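Local coordinates for putative HTH-type transcriptional regulator PF0864 (Pyrococcus furiosus, PDB 2IA0), which probably regulates transcription as an AsnC-family protein, binding specific DNA sequences through a winged helix-turn-helix domain carried by a dimeric alpha+beta barrel, at residues S98-T103 and D119-L124; F50-L55 and G59-Y64; A78-E83 and K135-N140; S35-Q40 and S46-R51. One frame throughout, in Å; residues are numbered along the deposited sequence.

The four contacts fall into two groups, matching the predicted DNA-binding domain and the barrel domain. Interactions 2 and 4 share helix 45-57, including Phe50 and Arg51; their centres are 13 Å apart, and they meet where Ile52 CD1 packs on Leu37 CD1 at 3.7 Å. Interactions 1 and 3 hold two helices to neighbouring strands of one sheet, their centres 10 Å apart, with Ala123 O probably hydrogen-bonded to Ile80 N at 2.9 Å. Interaction 1 is nested within the chain loop closed by interaction 3. The centres of interactions 3 and 4 are 47 Å apart, which shows how far the predicted DNA-binding motif stands from the barrel helix beside a gold ion.

Interaction 1 of 4, residues S98-T103 and D119-L124; sequences SYISST and DKIIAL
Ile100 and Ser101, on helix 91-105, lie over Ile121 of strand 120-127, and that one strand residue supplies all the contact from its side. Along the helix, Ser98 first contributes its carbonyl: Ser98 O accepts both the backbone N and the OG of Ser102, which reach it from opposite faces of the carbonyl plane, with Ser102 OG at 2.9 Å. One residue on, Tyr99 O is gripped in the same manner by Thr103, whose OG1 comes within 3.0 Å. These bonds tie the hydroxyls of Ser102 and Thr103 back to their own helix.

Ile100 carries the apolar part. Its chi1 of -56° sets CG2 opposite the backbone N, and this methyl meets Ile121 CD1 at 4.0 Å. The two isoleucine side chains cross at about a right angle, and Ile121 CD1 lies 4.2 Å from Ile100 CB as well, against the branch point. Ser101 follows with a looser approach, its OG 4.3 Å from Ile121 CG1. The polar need of that buried hydroxyl is met elsewhere, by Ile97 O within the helix and weakly by Lys159 NZ of the second subunit.

The arrangement belongs to the ferredoxin-like, alpha+beta barrel half of the protein. Ile122, turned to the other side of the sheet, packs on Phe153 of the second subunit. Val113 on strand 110-116 is touched by both Ser101 and Ile121, while strand 76-84 flanks strand 120-127 on its other edge through the backbone pairing of Ile121 with Leu82.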
loop_
_atom_site.group_PDB
_atom_site.type_symbol
_atom_site.label_atom_id
_atom_site.label_comp_id
_atom_site.label_asym_id
_atom_site.label_seq_id
_atom_site.Cartn_x
_atom_site.Cartn_y
_atom_site.Cartn_z
ATOM N N SER A 98 -19.320 0.685 -9.562
ATOM C CA SER A 98 -19.010 -0.749 -9.318
ATOM C C SER A 98 -18.511 -1.444 -10.573
ATOM O O SER A 98 -17.524 -2.166 -10.527
ATOM C CB SER A 98 -20.211 -1.527 -8.767
ATOM O OG SER A 98 -20.532 -1.123 -7.441
ATOM N N TYR A 99 -19.186 -1.197 -11.696
ATOM C CA TYR A 99 -18.792 -1.735 -12.998
ATOM C C TYR A 99 -17.393 -1.290 -13.424
ATOM O O TYR A 99 -16.589 -2.099 -13.866
ATOM C CB TYR A 99 -19.836 -1.339 -14.053
ATOM C CG TYR A 99 -19.411 -1.515 -15.486
ATOM C CD1 TYR A 99 -18.988 -2.749 -15.961
ATOM C CD2 TYR A 99 -19.456 -0.448 -16.379
ATOM C CE1 TYR A 99 -18.603 -2.925 -17.292
ATOM C CE2 TYR A 99 -19.067 -0.608 -17.723
ATOM C CZ TYR A 99 -18.644 -1.854 -18.169
ATOM O OH TYR A 99 -18.268 -2.043 -19.497
ATOM N N ILE A 100 -17.108 0.003 -13.326
ATOM C CA ILE A 100 -15.791 0.498 -13.672
ATOM C C ILE A 100 -14.728 0.001 -12.683
ATOM O O ILE A 100 -13.645 -0.379 -13.099
ATOM C CB ILE A 100 -15.765 2.027 -13.769
ATOM C CG1 ILE A 100 -16.815 2.509 -14.776
ATOM C CG2 ILE A 100 -14.369 2.506 -14.178
ATOM C CD1 ILE A 100 -17.206 3.927 -14.533
ATOM N N SER A 101 -15.039 0.010 -11.389
ATOM C CA SER A 101 -14.172 -0.601 -10.385
ATOM C C SER A 101 -13.743 -2.053 -10.710
ATOM O O SER A 101 -12.547 -2.341 -10.744
ATOM C CB SER A 101 -14.837 -0.532 -9.015
ATOM O OG SER A 101 -14.858 0.814 -8.562
ATOM N N SER A 102 -14.723 -2.942 -10.966
ATOM C CA SER A 102 -14.477 -4.370 -11.306
ATOM C C SER A 102 -13.740 -4.615 -12.619
ATOM O O SER A 102 -12.988 -5.571 -12.756
ATOM C CB SER A 102 -15.802 -5.137 -11.377
ATOM O OG SER A 102 -16.541 -4.928 -10.201
ATOM N N THR A 103 -14.029 -3.789 -13.607
ATOM C CA THR A 103 -13.324 -3.812 -14.870
ATOM C C THR A 103 -11.865 -3.419 -14.630
ATOM O O THR A 103 -10.961 -4.092 -15.105
ATOM C CB THR A 103 -14.002 -2.874 -15.897
ATOM O OG1 THR A 103 -15.274 -3.428 -16.252
ATOM C CG2 THR A 103 -13.160 -2.715 -17.169
ATOM N N ASP A 119 -18.911 9.770 -6.614
ATOM C CA ASP A 119 -18.657 9.944 -8.055
ATOM C C ASP A 119 -17.256 9.704 -8.621
ATOM O O ASP A 119 -17.100 9.739 -9.846
ATOM C CB ASP A 119 -19.226 11.287 -8.596
ATOM C CG ASP A 119 -18.853 12.531 -7.727
ATOM O OD1 ASP A 119 -19.574 13.547 -7.852
ATOM O OD2 ASP A 119 -17.880 12.525 -6.930
ATOM N N LYS A 120 -16.259 9.438 -7.757
ATOM C CA LYS A 120 -14.845 9.255 -8.209
ATOM C C LYS A 120 -14.220 7.868 -8.008
ATOM O O LYS A 120 -14.534 7.155 -7.061
ATOM C CB LYS A 120 -13.927 10.305 -7.576
ATOM C CG LYS A 120 -14.446 11.704 -7.699
ATOM C CD LYS A 120 -13.384 12.747 -7.420
ATOM C CE LYS A 120 -14.061 14.095 -7.214
ATOM N NZ LYS A 120 -15.273 13.842 -6.378
ATOM N N ILE A 121 -13.312 7.504 -8.909
ATOM C CA ILE A 121 -12.540 6.263 -8.780
ATOM C C ILE A 121 -11.089 6.652 -8.779
ATOM O O ILE A 121 -10.655 7.436 -9.610
ATOM C CB ILE A 121 -12.782 5.250 -9.911
ATOM C CG1 ILE A 121 -14.244 4.842 -9.969
ATOM C CG2 ILE A 121 -11.928 3.983 -9.745
ATOM C CD1 ILE A 121 -14.886 5.238 -11.286
ATOM N N ILE A 122 -10.368 6.097 -7.810
ATOM C CA ILE A 122 -8.951 6.301 -7.611
ATOM C C ILE A 122 -8.269 4.972 -7.930
ATOM O O ILE A 122 -8.675 3.940 -7.415
ATOM C CB ILE A 122 -8.735 6.688 -6.131
ATOM C CG1 ILE A 122 -9.399 8.043 -5.850
ATOM C CG2 ILE A 122 -7.277 6.680 -5.759
ATOM C CD1 ILE A 122 -9.527 8.337 -4.406
ATOM N N ALA A 123 -7.272 4.994 -8.806
ATOM C CA ALA A 123 -6.502 3.794 -9.144
ATOM C C ALA A 123 -4.998 4.021 -9.117
ATOM O O ALA A 123 -4.522 5.087 -9.468
ATOM C CB ALA A 123 -6.911 3.221 -10.501
ATOM N N LEU A 124 -4.258 2.998 -8.712
ATOM C CA LEU A 124 -2.824 3.031 -8.785
ATOM C C LEU A 124 -2.375 2.003 -9.823
ATOM O O LEU A 124 -2.687 0.815 -9.735
ATOM C CB LEU A 124 -2.209 2.791 -7.409
ATOM C CG LEU A 124 -0.770 3.286 -7.294
ATOM C CD1 LEU A 124 -0.693 4.814 -6.993
ATOM C CD2 LEU A 124 -0.020 2.481 -6.232
#

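Interaction 2 of 4, residues F50-L55 and G59-Y64; sequences FRIKKL and GVIERY
Leu55 O receives Ile61 N at 3.1 Å with an N-H...O angle of 151°, the donor standing well above the carbonyl plane, while Val60 N reaches the same oxygen in a weak bond at 2.9 Å. The turn that makes this possible is a Schellman motif: Gly59 leaves the helix with a phi of 72°, a value that favours glycine. Helix 50-55 and strand 61-64 then run nearly perpendicular, at 96°, with their axes 9.0 Å apart at closest approach.

Among the side chains, Leu55 does most of the packing. Its CB meets Ile61 CD1 at 3.7 Å, and its CD1 comes within 4.0 Å of the same methyl; Ile61 CG1, set opposite its own carbonyl carbon, carries CD1 there. The other branch, CD2, turns to Val60 CG1 at 3.9 Å. One helical turn earlier, Ile52 CG2 lies 3.9 Å from Tyr64 OH, a packing approach only; the hydroxyl's weak hydrogen bond goes to Gln56. Leu23 of helix 17-26 touches both Leu55 and Ile61.

Backbone hydrogen bonds at one carbonyl and apolar packing thus join the second helix of the predicted helix-turn-helix motif to the following strand, with no salt bridge between the segments.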
loop_
_atom_site.group_PDB
_atom_site.type_symbol
_atom_site.label_atom_id
_atom_site.label_comp_id
_atom_site.label_asym_id
_atom_site.label_seq_id
_atom_site.Cartn_x
_atom_site.Cartn_y
_atom_site.Cartn_z
ATOM N N PHE A 50 2.466 -16.066 23.984
ATOM C CA PHE A 50 1.084 -15.758 24.330
ATOM C C PHE A 50 0.549 -14.456 23.700
ATOM O O PHE A 50 -0.528 -14.458 23.108
ATOM C CB PHE A 50 0.920 -15.737 25.851
ATOM C CG PHE A 50 -0.436 -15.290 26.312
ATOM C CD1 PHE A 50 -0.627 -13.998 26.819
ATOM C CD2 PHE A 50 -1.526 -16.156 26.255
ATOM C CE1 PHE A 50 -1.890 -13.576 27.254
ATOM C CE2 PHE A 50 -2.786 -15.741 26.697
ATOM C CZ PHE A 50 -2.965 -14.447 27.193
ATOM N N ARG A 51 1.294 -13.361 23.851
ATOM C CA ARG A 51 0.971 -12.076 23.205
ATOM C C ARG A 51 0.786 -12.217 21.694
ATOM O O ARG A 51 -0.151 -11.677 21.151
ATOM C CB ARG A 51 2.056 -11.020 23.455
ATOM C CG ARG A 51 2.326 -10.686 24.894
ATOM C CD ARG A 51 1.061 -10.282 25.579
ATOM N NE ARG A 51 1.318 -9.585 26.839
ATOM C CZ ARG A 51 1.360 -8.265 26.974
ATOM N NH1 ARG A 51 1.177 -7.487 25.922
ATOM N NH2 ARG A 51 1.574 -7.717 28.160
ATOM N N ILE A 52 1.672 -12.942 21.023
ATOM C CA ILE A 52 1.554 -13.126 19.571
ATOM C C ILE A 52 0.320 -13.935 19.154
ATOM O O ILE A 52 -0.415 -13.505 18.247
ATOM C CB ILE A 52 2.857 -13.697 18.953
ATOM C CG1 ILE A 52 3.958 -12.625 18.980
ATOM C CG2 ILE A 52 2.628 -14.182 17.528
ATOM C CD1 ILE A 52 5.352 -13.188 18.809
ATOM N N LYS A 53 0.069 -15.069 19.830
ATOM C CA LYS A 53 -1.149 -15.847 19.617
ATOM C C LYS A 53 -2.390 -14.984 19.838
ATOM O O LYS A 53 -3.348 -15.083 19.087
ATOM C CB LYS A 53 -1.197 -17.106 20.505
ATOM C CG LYS A 53 -0.475 -18.321 19.924
ATOM C CD LYS A 53 -0.310 -19.463 20.941
ATOM C CE LYS A 53 -1.476 -20.492 20.914
ATOM N NZ LYS A 53 -1.194 -21.774 21.717
ATOM N N LYS A 54 -2.357 -14.130 20.852
ATOM C CA LYS A 54 -3.504 -13.306 21.210
ATOM C C LYS A 54 -3.782 -12.229 20.151
ATOM O O LYS A 54 -4.941 -11.990 19.798
ATOM C CB LYS A 54 -3.302 -12.693 22.601
ATOM C CG LYS A 54 -4.566 -12.550 23.428
ATOM C CD LYS A 54 -5.086 -13.912 23.945
ATOM C CE LYS A 54 -6.567 -13.790 24.348
ATOM N NZ LYS A 54 -7.266 -15.106 24.426
ATOM N N LEU A 55 -2.725 -11.600 19.628
ATOM C CA LEU A 55 -2.863 -10.573 18.573
ATOM C C LEU A 55 -3.323 -11.181 17.259
ATOM O O LEU A 55 -4.109 -10.577 16.518
ATOM C CB LEU A 55 -1.560 -9.791 18.371
ATOM C CG LEU A 55 -1.009 -9.030 19.572
ATOM C CD1 LEU A 55 0.463 -8.762 19.386
ATOM C CD2 LEU A 55 -1.769 -7.738 19.805
ATOM N N GLY A 59 -7.106 -10.610 15.414
ATOM C CA GLY A 59 -6.881 -10.008 14.094
ATOM C C GLY A 59 -6.095 -8.706 14.085
ATOM O O GLY A 59 -6.091 -7.993 13.076
ATOM N N VAL A 60 -5.430 -8.381 15.200
ATOM C CA VAL A 60 -4.505 -7.248 15.235
ATOM C C VAL A 60 -3.302 -7.545 14.317
ATOM O O VAL A 60 -2.930 -6.711 13.482
ATOM C CB VAL A 60 -4.074 -6.883 16.674
ATOM C CG1 VAL A 60 -3.041 -5.755 16.656
ATOM C CG2 VAL A 60 -5.276 -6.457 17.494
ATOM N N ILE A 61 -2.708 -8.732 14.447
ATOM C CA ILE A 61 -1.841 -9.215 13.376
ATOM C C ILE A 61 -2.788 -9.860 12.385
ATOM O O ILE A 61 -3.309 -10.953 12.626
ATOM C CB ILE A 61 -0.700 -10.175 13.859
ATOM C CG1 ILE A 61 0.261 -9.452 14.821
ATOM C CG2 ILE A 61 0.101 -10.664 12.707
ATOM C CD1 ILE A 61 1.007 -10.399 15.767
ATOM N N GLU A 62 -3.078 -9.149 11.296
ATOM C CA GLU A 62 -4.013 -9.670 10.308
ATOM C C GLU A 62 -3.393 -10.756 9.436
ATOM O O GLU A 62 -4.066 -11.747 9.107
ATOM C CB GLU A 62 -4.592 -8.570 9.417
ATOM C CG GLU A 62 -5.626 -9.130 8.439
ATOM C CD GLU A 62 -5.885 -8.209 7.284
ATOM O OE1 GLU A 62 -6.631 -7.213 7.501
ATOM O OE2 GLU A 62 -5.344 -8.490 6.160
ATOM N N ARG A 63 -2.121 -10.600 9.073
ATOM C CA ARG A 63 -1.553 -11.473 8.048
ATOM C C ARG A 63 -0.060 -11.256 7.973
ATOM O O ARG A 63 0.393 -10.173 8.258
ATOM C CB ARG A 63 -2.194 -11.144 6.684
ATOM C CG ARG A 63 -1.868 -12.100 5.543
ATOM C CD ARG A 63 -3.045 -12.192 4.567
ATOM N NE ARG A 63 -3.091 -11.022 3.703
ATOM C CZ ARG A 63 -2.180 -10.782 2.764
ATOM N NH1 ARG A 63 -1.177 -11.638 2.578
ATOM N NH2 ARG A 63 -2.266 -9.699 2.015
ATOM N N TYR A 64 0.680 -12.298 7.602
ATOM C CA TYR A 64 2.100 -12.254 7.331
ATOM C C TYR A 64 2.278 -12.261 5.825
ATOM O O TYR A 64 1.650 -13.062 5.127
ATOM C CB TYR A 64 2.783 -13.505 7.922
ATOM C CG TYR A 64 2.845 -13.520 9.451
ATOM C CD1 TYR A 64 4.033 -13.237 10.120
ATOM C CD2 TYR A 64 1.693 -13.793 10.219
ATOM C CE1 TYR A 64 4.086 -13.235 11.565
ATOM C CE2 TYR A 64 1.722 -13.800 11.627
ATOM C CZ TYR A 64 2.905 -13.511 12.288
ATOM O OH TYR A 64 2.914 -13.526 13.661
#

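Interaction 3 of 4, residues A78-E83 and K135-N140; sequences ALIVLE and KFIEEN
Ile80 reaches toward helix 132-140 through an extended side chain: chi1 of -52° places CG1 opposite its carbonyl carbon, and chi2 of -175° carries CD1 straight outward to meet Phe136 and Ile137. On the helix, Phe136 has a chi1 of 175°, which swings the ring out opposite its backbone N and presents CE2 to that methyl.

The setting is a ferredoxin-like beta-alpha-beta-beta-alpha-beta fold, in which this second helix covers the sheet near its strand 76-84. Ile80 CD1 is the atom that bridges the gap. It lies 4.4 Å from Phe136 CE2 and equally far, 4.4 Å, from Ile137 CG1, so a single methyl touches consecutive helix residues. The backbones stay well apart, with 9.4 Å between Ile80 CA and Ile137 CA, and the meeting is wholly apolar.

Both helix residues have further neighbours in the sheet. Phe136 also touches Val125 and Lys127 of strand 120-127, and Ile137 packs on Ile152 of strand 147-154; the helix therefore spans strands on both sides of strand 76-84. The side chain of Ile137 is about 4 Å from a bound gold ion.

Asn140, one turn beyond Phe136, folds back over the ring: its ND2 makes a weak bond to Phe136 O at 3.4 Å, and its CB stands 4.1 Å above the ring plane, displaced toward the rim.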
loop_
_atom_site.group_PDB
_atom_site.type_symbol
_atom_site.label_atom_id
_atom_site.label_comp_id
_atom_site.label_asym_id
_atom_site.label_seq_id
_atom_site.Cartn_x
_atom_site.Cartn_y
_atom_site.Cartn_z
ATOM N N ALA A 78 1.568 5.379 -11.620
ATOM C CA ALA A 78 0.732 6.569 -11.795
ATOM C C ALA A 78 -0.525 6.427 -10.955
ATOM O O ALA A 78 -1.072 5.322 -10.786
ATOM C CB ALA A 78 0.375 6.785 -13.250
ATOM N N LEU A 79 -0.947 7.536 -10.371
ATOM C CA LEU A 79 -2.230 7.590 -9.711
ATOM C C LEU A 79 -3.246 8.209 -10.694
ATOM O O LEU A 79 -2.952 9.168 -11.389
ATOM C CB LEU A 79 -2.102 8.409 -8.434
ATOM C CG LEU A 79 -3.373 8.923 -7.773
ATOM C CD1 LEU A 79 -4.033 7.765 -6.990
ATOM C CD2 LEU A 79 -3.000 10.080 -6.863
ATOM N N ILE A 80 -4.433 7.623 -10.766
ATOM C CA ILE A 80 -5.471 8.053 -11.715
ATOM C C ILE A 80 -6.716 8.455 -10.955
ATOM O O ILE A 80 -7.164 7.727 -10.093
ATOM C CB ILE A 80 -5.814 6.904 -12.681
ATOM C CG1 ILE A 80 -4.519 6.374 -13.316
ATOM C CG2 ILE A 80 -6.838 7.366 -13.750
ATOM C CD1 ILE A 80 -4.731 5.357 -14.348
ATOM N N VAL A 81 -7.256 9.630 -11.251
ATOM C CA VAL A 81 -8.514 10.053 -10.632
ATOM C C VAL A 81 -9.586 10.324 -11.680
ATOM O O VAL A 81 -9.457 11.218 -12.508
ATOM C CB VAL A 81 -8.344 11.257 -9.685
ATOM C CG1 VAL A 81 -9.666 11.514 -8.899
ATOM C CG2 VAL A 81 -7.173 11.008 -8.721
ATOM N N LEU A 82 -10.633 9.505 -11.632
ATOM C CA LEU A 82 -11.759 9.565 -12.548
ATOM C C LEU A 82 -12.959 10.167 -11.832
ATOM O O LEU A 82 -13.254 9.795 -10.707
ATOM C CB LEU A 82 -12.137 8.139 -12.990
ATOM C CG LEU A 82 -11.069 7.265 -13.634
ATOM C CD1 LEU A 82 -11.700 5.977 -14.096
ATOM C CD2 LEU A 82 -10.421 7.988 -14.794
ATOM N N GLU A 83 -13.670 11.066 -12.493
ATOM C CA GLU A 83 -14.918 11.588 -11.946
ATOM C C GLU A 83 -16.040 11.296 -12.937
ATOM O O GLU A 83 -15.963 11.684 -14.101
ATOM C CB GLU A 83 -14.806 13.097 -11.689
ATOM C CG GLU A 83 -16.079 13.755 -11.149
ATOM C CD GLU A 83 -15.968 15.273 -11.073
ATOM O OE1 GLU A 83 -15.086 15.858 -11.744
ATOM O OE2 GLU A 83 -16.772 15.899 -10.351
ATOM N N LYS A 135 -0.326 3.903 -23.425
ATOM C CA LYS A 135 -1.051 2.809 -24.058
ATOM C C LYS A 135 -2.134 2.215 -23.143
ATOM O O LYS A 135 -3.202 1.830 -23.628
ATOM C CB LYS A 135 -0.044 1.732 -24.487
ATOM C CG LYS A 135 -0.455 0.911 -25.682
ATOM C CD LYS A 135 0.243 -0.454 -25.683
ATOM C CE LYS A 135 -0.643 -1.479 -26.396
ATOM N NZ LYS A 135 0.011 -2.815 -26.470
ATOM N N PHE A 136 -1.867 2.132 -21.832
ATOM C CA PHE A 136 -2.876 1.670 -20.868
ATOM C C PHE A 136 -4.044 2.657 -20.742
ATOM O O PHE A 136 -5.193 2.241 -20.736
ATOM C CB PHE A 136 -2.281 1.395 -19.477
ATOM C CG PHE A 136 -3.314 1.034 -18.429
ATOM C CD1 PHE A 136 -3.607 -0.305 -18.150
ATOM C CD2 PHE A 136 -4.001 2.023 -17.731
ATOM C CE1 PHE A 136 -4.566 -0.659 -17.177
ATOM C CE2 PHE A 136 -4.969 1.686 -16.775
ATOM C CZ PHE A 136 -5.245 0.332 -16.489
ATOM N N ILE A 137 -3.738 3.942 -20.585
ATOM C CA ILE A 137 -4.762 4.990 -20.539
ATOM C C ILE A 137 -5.581 5.110 -21.841
ATOM O O ILE A 137 -6.814 5.224 -21.775
ATOM C CB ILE A 137 -4.168 6.338 -20.034
ATOM C CG1 ILE A 137 -3.787 6.187 -18.542
ATOM C CG2 ILE A 137 -5.146 7.517 -20.245
ATOM C CD1 ILE A 137 -2.607 6.997 -18.132
ATOM N N GLU A 138 -4.926 5.042 -23.005
ATOM C CA GLU A 138 -5.660 5.020 -24.297
ATOM C C GLU A 138 -6.759 3.956 -24.277
ATOM O O GLU A 138 -7.909 4.218 -24.672
ATOM C CB GLU A 138 -4.757 4.763 -25.540
ATOM C CG GLU A 138 -3.401 5.496 -25.620
ATOM C CD GLU A 138 -2.853 5.639 -27.078
ATOM O OE1 GLU A 138 -3.325 6.534 -27.828
ATOM O OE2 GLU A 138 -1.927 4.884 -27.468
ATOM N N GLU A 139 -6.390 2.767 -23.790
ATOM C CA GLU A 139 -7.183 1.547 -23.941
ATOM C C GLU A 139 -8.234 1.300 -22.880
ATOM O O GLU A 139 -9.319 0.797 -23.187
ATOM C CB GLU A 139 -6.257 0.332 -24.037
ATOM C CG GLU A 139 -5.867 0.025 -25.462
ATOM C CD GLU A 139 -4.478 -0.557 -25.606
ATOM O OE1 GLU A 139 -4.119 -1.454 -24.809
ATOM O OE2 GLU A 139 -3.751 -0.122 -26.544
ATOM N N ASN A 140 -7.928 1.685 -21.648
ATOM C CA ASN A 140 -8.752 1.322 -20.493
ATOM C C ASN A 140 -9.340 2.503 -19.715
ATOM O O ASN A 140 -10.152 2.302 -18.822
ATOM C CB ASN A 140 -7.948 0.435 -19.536
ATOM C CG ASN A 140 -7.472 -0.853 -20.184
ATOM O OD1 ASN A 140 -8.276 -1.708 -20.555
ATOM N ND2 ASN A 140 -6.154 -1.010 -20.301
#

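Interaction 4 of 4, residues S35-Q40 and S46-R51; sequences SELSEQ and STIHFR
Ile48 reaches from helix 45-57 to Leu37 and Ser38 on helix 34-41, forming part of the packing between the two helices of the predicted helix-turn-helix motif. Its two branches divide the work. With chi1 at -60°, CG2 is set opposite the backbone N and rests on Leu37, 3.8 Å from CB and 4.0 Å from CD1. CG1 instead goes to Ser38, coming 3.9 Å from CA, which brings it close against the backbone of the first helix. Beyond CG1 the side chain turns back: chi2 of -47° brings CD1 to the side of its own CA.

Leu37 and Ile48 approach at a slant, and Leu37 also packs on Leu25 of helix 17-26, while Leu18 of that helix touches Ile48; helix 17-26 thus packs against both partners. Trimming this side chain to an alanine would probably leave Leu37 CB and the Ser38 backbone without their apolar cover and weaken the hold between the two helices.

Ser38 presents carbon to the contact, because its hydroxyl, at a chi1 of 151°, is hydrogen-bonded to Lys43 O in the turn; it is Ser38 CB that lies 4.1 Å from Ile48 CG1.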
loop_
_atom_site.group_PDB
_atom_site.type_symbol
_atom_site.label_atom_id
_atom_site.label_comp_id
_atom_site.label_asym_id
_atom_site.label_seq_id
_atom_site.Cartn_x
_atom_site.Cartn_y
_atom_site.Cartn_z
ATOM N N SER A 35 12.131 -16.435 20.504
ATOM C CA SER A 35 13.287 -16.389 21.364
ATOM C C SER A 35 14.128 -15.166 21.080
ATOM O O SER A 35 14.659 -14.562 22.016
ATOM C CB SER A 35 14.084 -17.712 21.333
ATOM O OG SER A 35 15.026 -17.769 20.286
ATOM N N GLU A 36 14.206 -14.777 19.801
ATOM C CA GLU A 36 14.848 -13.514 19.374
ATOM C C GLU A 36 14.080 -12.297 19.844
ATOM O O GLU A 36 14.673 -11.298 20.231
ATOM C CB GLU A 36 14.945 -13.440 17.866
ATOM C CG GLU A 36 15.947 -14.371 17.231
ATOM C CD GLU A 36 15.786 -14.380 15.728
ATOM O OE1 GLU A 36 16.657 -13.836 15.012
ATOM O OE2 GLU A 36 14.757 -14.899 15.257
ATOM N N LEU A 37 12.752 -12.366 19.812
ATOM C CA LEU A 37 11.923 -11.253 20.308
ATOM C C LEU A 37 12.027 -11.099 21.818
ATOM O O LEU A 37 11.972 -9.988 22.349
ATOM C CB LEU A 37 10.466 -11.445 19.912
ATOM C CG LEU A 37 10.085 -11.142 18.476
ATOM C CD1 LEU A 37 8.791 -11.853 18.177
ATOM C CD2 LEU A 37 9.977 -9.637 18.218
ATOM N N SER A 38 12.184 -12.217 22.503
ATOM C CA SER A 38 12.304 -12.223 23.962
ATOM C C SER A 38 13.657 -11.638 24.409
ATOM O O SER A 38 13.739 -10.906 25.382
ATOM C CB SER A 38 12.111 -13.652 24.489
ATOM O OG SER A 38 12.835 -13.834 25.691
ATOM N N GLU A 39 14.709 -11.979 23.677
ATOM C CA GLU A 39 16.038 -11.410 23.870
ATOM C C GLU A 39 16.047 -9.907 23.575
ATOM O O GLU A 39 16.521 -9.128 24.386
ATOM C CB GLU A 39 17.032 -12.215 23.017
ATOM C CG GLU A 39 18.243 -11.521 22.476
ATOM C CD GLU A 39 18.970 -12.396 21.451
ATOM O OE1 GLU A 39 18.428 -12.650 20.345
ATOM O OE2 GLU A 39 20.094 -12.833 21.750
ATOM N N GLN A 40 15.458 -9.493 22.451
ATOM C CA GLN A 40 15.404 -8.065 22.079
ATOM C C GLN A 40 14.516 -7.202 22.977
ATOM O O GLN A 40 14.775 -6.014 23.163
ATOM C CB GLN A 40 15.034 -7.892 20.601
ATOM C CG GLN A 40 16.124 -8.415 19.646
ATOM C CD GLN A 40 15.772 -8.204 18.188
ATOM O OE1 GLN A 40 15.025 -7.301 17.863
ATOM N NE2 GLN A 40 16.305 -9.047 17.303
ATOM N N SER A 46 7.595 -17.276 26.923
ATOM C CA SER A 46 6.177 -17.628 27.023
ATOM C C SER A 46 5.222 -16.429 27.043
ATOM O O SER A 46 4.074 -16.552 26.625
ATOM C CB SER A 46 5.912 -18.517 28.249
ATOM O OG SER A 46 6.727 -19.685 28.259
ATOM N N THR A 47 5.673 -15.283 27.540
ATOM C CA THR A 47 4.873 -14.056 27.394
ATOM C C THR A 47 4.803 -13.567 25.946
ATOM O O THR A 47 3.721 -13.264 25.466
ATOM C CB THR A 47 5.358 -12.922 28.291
ATOM O OG1 THR A 47 5.661 -13.462 29.578
ATOM C CG2 THR A 47 4.262 -11.876 28.428
ATOM N N ILE A 48 5.943 -13.510 25.259
ATOM C CA ILE A 48 5.972 -13.145 23.833
ATOM C C ILE A 48 5.028 -14.032 23.018
ATOM O O ILE A 48 4.161 -13.544 22.300
ATOM C CB ILE A 48 7.434 -13.181 23.244
ATOM C CG1 ILE A 48 8.362 -12.200 23.988
ATOM C CG2 ILE A 48 7.434 -12.923 21.740
ATOM C CD1 ILE A 48 7.775 -10.824 24.195
ATOM N N HIS A 49 5.194 -15.337 23.204
ATOM C CA HIS A 49 4.412 -16.383 22.549
ATOM C C HIS A 49 2.894 -16.184 22.730
ATOM O O HIS A 49 2.149 -16.092 21.746
ATOM C CB HIS A 49 4.893 -17.729 23.085
ATOM C CG HIS A 49 4.078 -18.900 22.639
ATOM N ND1 HIS A 49 4.077 -19.356 21.337
ATOM C CD2 HIS A 49 3.267 -19.736 23.334
ATOM C CE1 HIS A 49 3.288 -20.411 21.245
ATOM N NE2 HIS A 49 2.781 -20.661 22.442
ATOM N N PHE A 50 2.466 -16.066 23.984
ATOM C CA PHE A 50 1.084 -15.758 24.330
ATOM C C PHE A 50 0.549 -14.456 23.700
ATOM O O PHE A 50 -0.528 -14.458 23.108
ATOM C CB PHE A 50 0.920 -15.737 25.851
ATOM C CG PHE A 50 -0.436 -15.290 26.312
ATOM C CD1 PHE A 50 -0.627 -13.998 26.819
ATOM C CD2 PHE A 50 -1.526 -16.156 26.255
ATOM C CE1 PHE A 50 -1.890 -13.576 27.254
ATOM C CE2 PHE A 50 -2.786 -15.741 26.697
ATOM C CZ PHE A 50 -2.965 -14.447 27.193
ATOM N N ARG A 51 1.294 -13.361 23.851
ATOM C CA ARG A 51 0.971 -12.076 23.205
ATOM C C ARG A 51 0.786 -12.217 21.694
ATOM O O ARG A 51 -0.151 -11.677 21.151
ATOM C CB ARG A 51 2.056 -11.020 23.455
ATOM C CG ARG A 51 2.326 -10.686 24.894
ATOM C CD ARG A 51 1.061 -10.282 25.579
ATOM N NE ARG A 51 1.318 -9.585 26.839
ATOM C CZ ARG A 51 1.360 -8.265 26.974
ATOM N NH1 ARG A 51 1.177 -7.487 25.922
ATOM N NH2 ARG A 51 1.574 -7.717 28.160
#